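Long-range contact in xyloglucan-specific endo-beta-1,4-glucanase (PDB 4W89), which probably cleaves the beta-1,4-linked glucan backbone of xyloglucan at internal sites, as a glycoside hydrolase of family 5: residues A[173-178]-A[211-216]. The protein carries 1 engineered substitution. Sequence-based numbering, arbitrary orientation.
Sequences MNKAFI and EIPSDP
Ile178 and Pro213 make the apolar centre of this contact. Ile178 lies on helix 164-182. Pro213 lies in the loop that leads from helix 204-208 to strand 218-223. The side chain of Ile178 forks at CB. With chi1 at -66°, CG1 stands anti to the carbonyl carbon and CG2 anti to the backbone N; CG1 leads to Pro213 and CG2 faces Asp215. CG1 continues to CD1, and CD1 does the main touching: it sits 3.5 Å from CG of Pro213 and 3.8 Å from CB of the same ring. CG2 lies 4.0 Å from OD2 of Asp215, a loose contact of a methyl with a carboxylate oxygen. That oxygen has its charged partner in Arg182, further along the same helix, while OD1 accepts the backbone N-H of Asn217. Ile195 of strand 193-196 touches both Ile178 and Pro213, so the pair packs against the barrel wall.

Lys175, one turn earlier on the helix, works at the exposed side. Its chain bends at every torsion beyond CB, from chi2 146° onward. The bends carry NZ to 3.9 Å from CB of Pro213. NZ is also 3.7 Å from OE2 of Glu211, a long salt bridge, with the two side chains crossing at about a right angle. Glu211 reaches it with an extended side chain.

The arrangement belongs to the outer layer of a (beta/alpha)8 barrel, where helix 164-182 meets the loop entering strand 218-223, the strand that follows 193-196. Its chemistry is graded: aliphatic contact is buried inside, and a long, exposed ion pair, probably weak, lies outside.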
ATOM      1  N   MET A 173       7.082  -6.629 -14.722  1.00 39.11           N
ATOM      2  CA  MET A 173       7.541  -6.659 -13.330  1.00 39.55           C
ATOM      3  C   MET A 173       6.501  -7.331 -12.426  1.00 38.93           C
ATOM      4  O   MET A 173       6.847  -8.148 -11.573  1.00 39.00           O
ATOM      5  CB  MET A 173       7.887  -5.249 -12.831  1.00 38.83           C
ATOM      6  CG  MET A 173       9.144  -4.669 -13.473  1.00 39.54           C
ATOM      7  SD  MET A 173       9.763  -3.133 -12.731  1.00 38.87           S
ATOM      8  CE  MET A 173      10.584  -3.768 -11.268  1.00 38.47           C
ATOM      9  N   ASN A 174       5.232  -7.001 -12.630  1.00 38.60           N
ATOM     10  CA  ASN A 174       4.141  -7.714 -11.963  1.00 38.99           C
ATOM     11  C   ASN A 174       4.246  -9.221 -12.161  1.00 38.86           C
ATOM     12  O   ASN A 174       4.170  -9.990 -11.204  1.00 38.01           O
ATOM     13  CB  ASN A 174       2.781  -7.220 -12.476  1.00 38.41           C
ATOM     14  CG  ASN A 174       2.355  -5.907 -11.841  1.00 38.23           C
ATOM     15  OD1 ASN A 174       2.887  -5.500 -10.810  1.00 38.02           O
ATOM     16  ND2 ASN A 174       1.370  -5.248 -12.445  1.00 37.83           N
ATOM     17  N   LYS A 175       4.434  -9.638 -13.406  1.00 40.25           N
ATOM     18  CA  LYS A 175       4.558 -11.058 -13.721  1.00 41.94           C
ATOM     19  C   LYS A 175       5.772 -11.687 -13.012  1.00 38.02           C
ATOM     20  O   LYS A 175       5.687 -12.798 -12.498  1.00 36.99           O
ATOM     21  CB  LYS A 175       4.616 -11.255 -15.241  1.00 46.05           C
ATOM     22  CG  LYS A 175       4.441 -12.694 -15.702  1.00 51.32           C
ATOM     23  CD  LYS A 175       3.696 -12.803 -17.037  1.00 55.61           C
ATOM     24  CE  LYS A 175       2.283 -13.384 -16.884  1.00 58.20           C
ATOM     25  NZ  LYS A 175       1.299 -12.497 -16.187  1.00 58.63           N
ATOM     26  N   ALA A 176       6.880 -10.955 -12.955  1.00 35.03           N
ATOM     27  CA  ALA A 176       8.097 -11.432 -12.289  1.00 33.02           C
ATOM     28  C   ALA A 176       7.904 -11.617 -10.783  1.00 31.94           C
ATOM     29  O   ALA A 176       8.460 -12.542 -10.185  1.00 30.52           O
ATOM     30  CB  ALA A 176       9.239 -10.463 -12.543  1.00 32.95           C
ATOM     31  N   PHE A 177       7.132 -10.710 -10.187  1.00 30.83           N
ATOM     32  CA  PHE A 177       6.781 -10.755  -8.767  1.00 30.44           C
ATOM     33  C   PHE A 177       6.017 -12.039  -8.452  1.00 30.28           C
ATOM     34  O   PHE A 177       6.423 -12.823  -7.588  1.00 29.32           O
ATOM     35  CB  PHE A 177       5.951  -9.504  -8.411  1.00 30.40           C
ATOM     36  CG  PHE A 177       5.119  -9.633  -7.165  1.00 29.68           C
ATOM     37  CD1 PHE A 177       5.693  -9.990  -5.956  1.00 29.75           C
ATOM     38  CD2 PHE A 177       3.761  -9.352  -7.198  1.00 29.89           C
ATOM     39  CE1 PHE A 177       4.922 -10.088  -4.805  1.00 30.09           C
ATOM     40  CE2 PHE A 177       2.986  -9.446  -6.052  1.00 30.00           C
ATOM     41  CZ  PHE A 177       3.567  -9.817  -4.856  1.00 30.00           C
ATOM     42  N   ILE A 178       4.923 -12.240  -9.178  1.00 30.50           N
ATOM     43  CA  ILE A 178       4.077 -13.410  -9.017  1.00 32.01           C
ATOM     44  C   ILE A 178       4.890 -14.679  -9.212  1.00 33.55           C
ATOM     45  O   ILE A 178       4.857 -15.587  -8.384  1.00 34.84           O
ATOM     46  CB  ILE A 178       2.925 -13.409 -10.039  1.00 32.83           C
ATOM     47  CG1 ILE A 178       1.969 -12.239  -9.767  1.00 33.51           C
ATOM     48  CG2 ILE A 178       2.158 -14.723  -9.990  1.00 32.84           C
ATOM     49  CD1 ILE A 178       1.022 -11.946 -10.915  1.00 33.81           C
ATOM     50  N   GLU A 211      -2.139  -5.434 -17.785  1.00 48.20           N
ATOM     51  CA  GLU A 211      -2.259  -6.850 -18.089  1.00 49.34           C
ATOM     52  C   GLU A 211      -2.698  -7.573 -16.822  1.00 47.23           C
ATOM     53  O   GLU A 211      -2.046  -7.465 -15.784  1.00 45.23           O
ATOM     54  CB  GLU A 211      -0.911  -7.383 -18.577  1.00 52.41           C
ATOM     55  CG  GLU A 211      -0.903  -8.824 -19.059  1.00 55.71           C
ATOM     56  CD  GLU A 211       0.475  -9.259 -19.542  1.00 58.38           C
ATOM     57  OE1 GLU A 211       1.089  -8.523 -20.351  1.00 58.67           O
ATOM     58  OE2 GLU A 211       0.948 -10.337 -19.110  1.00 59.63           O
ATOM     59  N   ILE A 212      -3.813  -8.292 -16.914  1.00 46.77           N
ATOM     60  CA  ILE A 212      -4.385  -9.023 -15.787  1.00 45.45           C
ATOM     61  C   ILE A 212      -3.883 -10.467 -15.817  1.00 44.15           C
ATOM     62  O   ILE A 212      -4.224 -11.213 -16.732  1.00 42.04           O
ATOM     63  CB  ILE A 212      -5.928  -9.041 -15.863  1.00 45.69           C
ATOM     64  CG1 ILE A 212      -6.496  -7.618 -15.970  1.00 46.07           C
ATOM     65  CG2 ILE A 212      -6.516  -9.773 -14.663  1.00 46.65           C
ATOM     66  CD1 ILE A 212      -6.211  -6.726 -14.776  1.00 46.13           C
ATOM     67  N   PRO A 213      -3.073 -10.869 -14.821  1.00 44.05           N
ATOM     68  CA  PRO A 213      -2.548 -12.239 -14.826  1.00 43.86           C
ATOM     69  C   PRO A 213      -3.639 -13.290 -14.718  1.00 43.36           C
ATOM     70  O   PRO A 213      -4.686 -13.045 -14.123  1.00 43.45           O
ATOM     71  CB  PRO A 213      -1.653 -12.291 -13.581  1.00 43.58           C
ATOM     72  CG  PRO A 213      -1.340 -10.872 -13.268  1.00 44.31           C
ATOM     73  CD  PRO A 213      -2.547 -10.090 -13.685  1.00 44.06           C
ATOM     74  N   SER A 214      -3.381 -14.455 -15.295  1.00 43.11           N
ATOM     75  CA  SER A 214      -4.334 -15.556 -15.261  1.00 42.97           C
ATOM     76  C   SER A 214      -4.393 -16.179 -13.870  1.00 41.95           C
ATOM     77  O   SER A 214      -5.399 -16.792 -13.505  1.00 42.01           O
ATOM     78  CB  SER A 214      -3.935 -16.618 -16.281  1.00 43.22           C
ATOM     79  OG  SER A 214      -2.674 -17.169 -15.943  1.00 43.40           O
ATOM     80  N   ASP A 215      -3.314 -16.037 -13.102  1.00 40.54           N
ATOM     81  CA  ASP A 215      -3.290 -16.519 -11.730  1.00 39.99           C
ATOM     82  C   ASP A 215      -4.515 -15.979 -10.998  1.00 40.38           C
ATOM     83  O   ASP A 215      -4.696 -14.770 -10.911  1.00 41.20           O
ATOM     84  CB  ASP A 215      -2.016 -16.071 -11.021  1.00 39.48           C
ATOM     85  CG  ASP A 215      -1.901 -16.633  -9.619  1.00 39.44           C
ATOM     86  OD1 ASP A 215      -2.836 -16.452  -8.810  1.00 38.65           O
ATOM     87  OD2 ASP A 215      -0.864 -17.253  -9.317  1.00 39.85           O
ATOM     88  N   PRO A 216      -5.354 -16.877 -10.464  1.00 41.17           N
ATOM     89  CA  PRO A 216      -6.645 -16.481  -9.921  1.00 41.20           C
ATOM     90  C   PRO A 216      -6.590 -15.929  -8.502  1.00 40.23           C
ATOM     91  O   PRO A 216      -7.621 -15.483  -7.993  1.00 39.69           O
ATOM     92  CB  PRO A 216      -7.420 -17.797  -9.924  1.00 42.42           C
ATOM     93  CG  PRO A 216      -6.374 -18.820  -9.625  1.00 42.00           C
ATOM     94  CD  PRO A 216      -5.088 -18.308 -10.223  1.00 41.82           C
TER